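Local coordinates for protein unconventional myosin IB (Entamoeba histolytica, PDB 5XGG) that probably serves as an actin-based class I motor, whose C-terminal SH3 domain is expected to recognise proline-rich partners, at residues 48-52 against 53-57. Residues are numbered along the deposited sequence; the frame is centred on the assembly and turned at random.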
loop_
_atom_site.group_PDB
_atom_site.type_symbol
_atom_site.label_atom_id
_atom_site.label_comp_id
_atom_site.label_asym_id
_atom_site.label_seq_id
_atom_site.Cartn_x
_atom_site.Cartn_y
_atom_site.Cartn_z
ATOM N N GLY A 48 5.125 -1.775 -6.703
ATOM C CA GLY A 48 4.456 -2.923 -7.297
ATOM C C GLY A 48 2.990 -2.968 -6.859
ATOM O O GLY A 48 2.563 -2.257 -5.947
ATOM N N TRP A 49 2.226 -3.844 -7.477
ATOM C CA TRP A 49 0.851 -4.000 -7.085
ATOM C C TRP A 49 0.734 -4.790 -5.778
ATOM O O TRP A 49 1.398 -5.795 -5.558
ATOM C CB TRP A 49 0.043 -4.735 -8.188
ATOM C CG TRP A 49 -0.008 -4.021 -9.445
ATOM C CD1 TRP A 49 0.761 -4.273 -10.539
ATOM C CD2 TRP A 49 -0.815 -2.857 -9.762
ATOM N NE1 TRP A 49 0.453 -3.346 -11.549
ATOM C CE2 TRP A 49 -0.515 -2.493 -11.112
ATOM C CE3 TRP A 49 -1.778 -2.118 -9.067
ATOM C CZ2 TRP A 49 -1.078 -1.363 -11.719
ATOM C CZ3 TRP A 49 -2.447 -1.088 -9.691
ATOM C CH2 TRP A 49 -2.069 -0.668 -11.018
ATOM N N ILE A 50 -0.243 -4.351 -4.998
ATOM C CA ILE A 50 -0.638 -4.986 -3.750
ATOM C C ILE A 50 -2.143 -5.196 -3.737
ATOM O O ILE A 50 -2.924 -4.437 -4.277
ATOM C CB ILE A 50 -0.224 -4.142 -2.550
ATOM C CG1 ILE A 50 -1.031 -2.793 -2.392
ATOM C CG2 ILE A 50 1.244 -3.827 -2.539
ATOM C CD1 ILE A 50 -0.699 -2.028 -1.108
ATOM N N PRO A 51 -2.586 -6.285 -3.102
ATOM C CA PRO A 51 -4.020 -6.508 -2.881
ATOM C C PRO A 51 -4.581 -5.597 -1.808
ATOM O O PRO A 51 -4.053 -5.581 -0.676
ATOM C CB PRO A 51 -4.041 -7.975 -2.401
ATOM C CG PRO A 51 -2.706 -8.185 -1.825
ATOM C CD PRO A 51 -1.749 -7.309 -2.525
ATOM N N ASN A 52 -5.589 -4.769 -2.172
ATOM C CA ASN A 52 -6.071 -3.789 -1.240
ATOM C C ASN A 52 -6.749 -4.371 -0.013
ATOM O O ASN A 52 -6.827 -3.719 0.956
ATOM C CB ASN A 52 -6.940 -2.721 -1.947
ATOM C CG ASN A 52 -8.329 -3.238 -2.379
ATOM O OD1 ASN A 52 -8.895 -4.114 -1.783
ATOM N ND2 ASN A 52 -8.894 -2.615 -3.401
ATOM N N ASN A 53 -7.227 -5.642 -0.074
ATOM C CA ASN A 53 -7.809 -6.259 1.102
ATOM C C ASN A 53 -6.794 -6.819 2.090
ATOM O O ASN A 53 -7.222 -7.400 3.104
ATOM C CB ASN A 53 -8.834 -7.291 0.662
ATOM C CG ASN A 53 -8.256 -8.452 -0.175
ATOM O OD1 ASN A 53 -7.082 -8.526 -0.430
ATOM N ND2 ASN A 53 -9.150 -9.334 -0.665
ATOM N N TYR A 54 -5.477 -6.523 1.886
ATOM C CA TYR A 54 -4.419 -6.802 2.863
ATOM C C TYR A 54 -4.063 -5.640 3.696
ATOM O O TYR A 54 -3.286 -5.742 4.617
ATOM C CB TYR A 54 -3.159 -7.430 2.247
ATOM C CG TYR A 54 -3.251 -8.863 1.925
ATOM C CD1 TYR A 54 -4.204 -9.355 1.020
ATOM C CD2 TYR A 54 -2.298 -9.776 2.407
ATOM C CE1 TYR A 54 -4.215 -10.717 0.701
ATOM C CE2 TYR A 54 -2.381 -11.145 2.154
ATOM C CZ TYR A 54 -3.290 -11.589 1.248
ATOM O OH TYR A 54 -3.285 -12.929 0.932
ATOM N N VAL A 55 -4.614 -4.482 3.364
ATOM C CA VAL A 55 -4.226 -3.250 4.016
ATOM C C VAL A 55 -5.415 -2.386 4.413
ATOM O O VAL A 55 -6.540 -2.684 4.054
ATOM C CB VAL A 55 -3.339 -2.454 3.031
ATOM C CG1 VAL A 55 -2.166 -3.285 2.470
ATOM C CG2 VAL A 55 -4.144 -1.828 1.896
ATOM N N LYS A 56 -5.117 -1.373 5.218
ATOM C CA LYS A 56 -6.111 -0.387 5.705
ATOM C C LYS A 56 -5.600 0.993 5.512
ATOM O O LYS A 56 -4.501 1.342 5.992
ATOM C CB LYS A 56 -6.394 -0.555 7.177
ATOM C CG LYS A 56 -7.673 0.186 7.608
ATOM C CD LYS A 56 -7.681 0.413 9.114
ATOM C CE LYS A 56 -9.101 0.667 9.632
ATOM N NZ LYS A 56 -9.099 1.632 10.770
ATOM N N GLU A 57 -6.416 1.773 4.817
ATOM C CA GLU A 57 -6.024 3.135 4.458
ATOM C C GLU A 57 -5.936 3.943 5.715
ATOM O O GLU A 57 -6.754 3.788 6.578
ATOM C CB GLU A 57 -6.983 3.714 3.396
ATOM C CG GLU A 57 -6.356 4.932 2.708
ATOM C CD GLU A 57 -7.266 5.533 1.703
ATOM O OE1 GLU A 57 -8.379 4.959 1.405
ATOM O OE2 GLU A 57 -6.816 6.592 1.226
#
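The Tyr54 ring swings away from its own carbonyl carbon (chi1 -77°) and comes to rest beside Pro51. Pro51 CG lies 3.4 Å from Tyr54 CD1, and the two side chains meet at a slant. The Asn53 amide is folded back over its own main chain (chi1 62°). This brings Asn53 OD1 to 3.7 Å from Pro51 CB, and the same oxygen sits in plane at the edge of the Tyr54 ring. The backbone turn is closed by Tyr54 N, which donates to Pro51 O at 3.1 Å. A weak bond follows from Val55 N to Asn52 O at 3.4 Å. Val55 CG2 also packs 3.4 Å from Asn52 O. These successive i to i+3 bonds mark the short 3-10 turn that precedes the last strand of SH3 domains. On either flank of the turn, the Ile50 and Val55 side chains cross at about a right angle, with Ile50 CD1 4.1 Å from Val55 CG1. Pro51 and Tyr54 also touch Tyr13, the tyrosines edge to face, consistent with the aromatic ligand groove of the family. Ile50 packs on Ile29 and Ile31 of strand 28-35. The turn links strand 46-51 to the final strand 55-57, which lie at opposite ends of the strand order in the SH3 barrel.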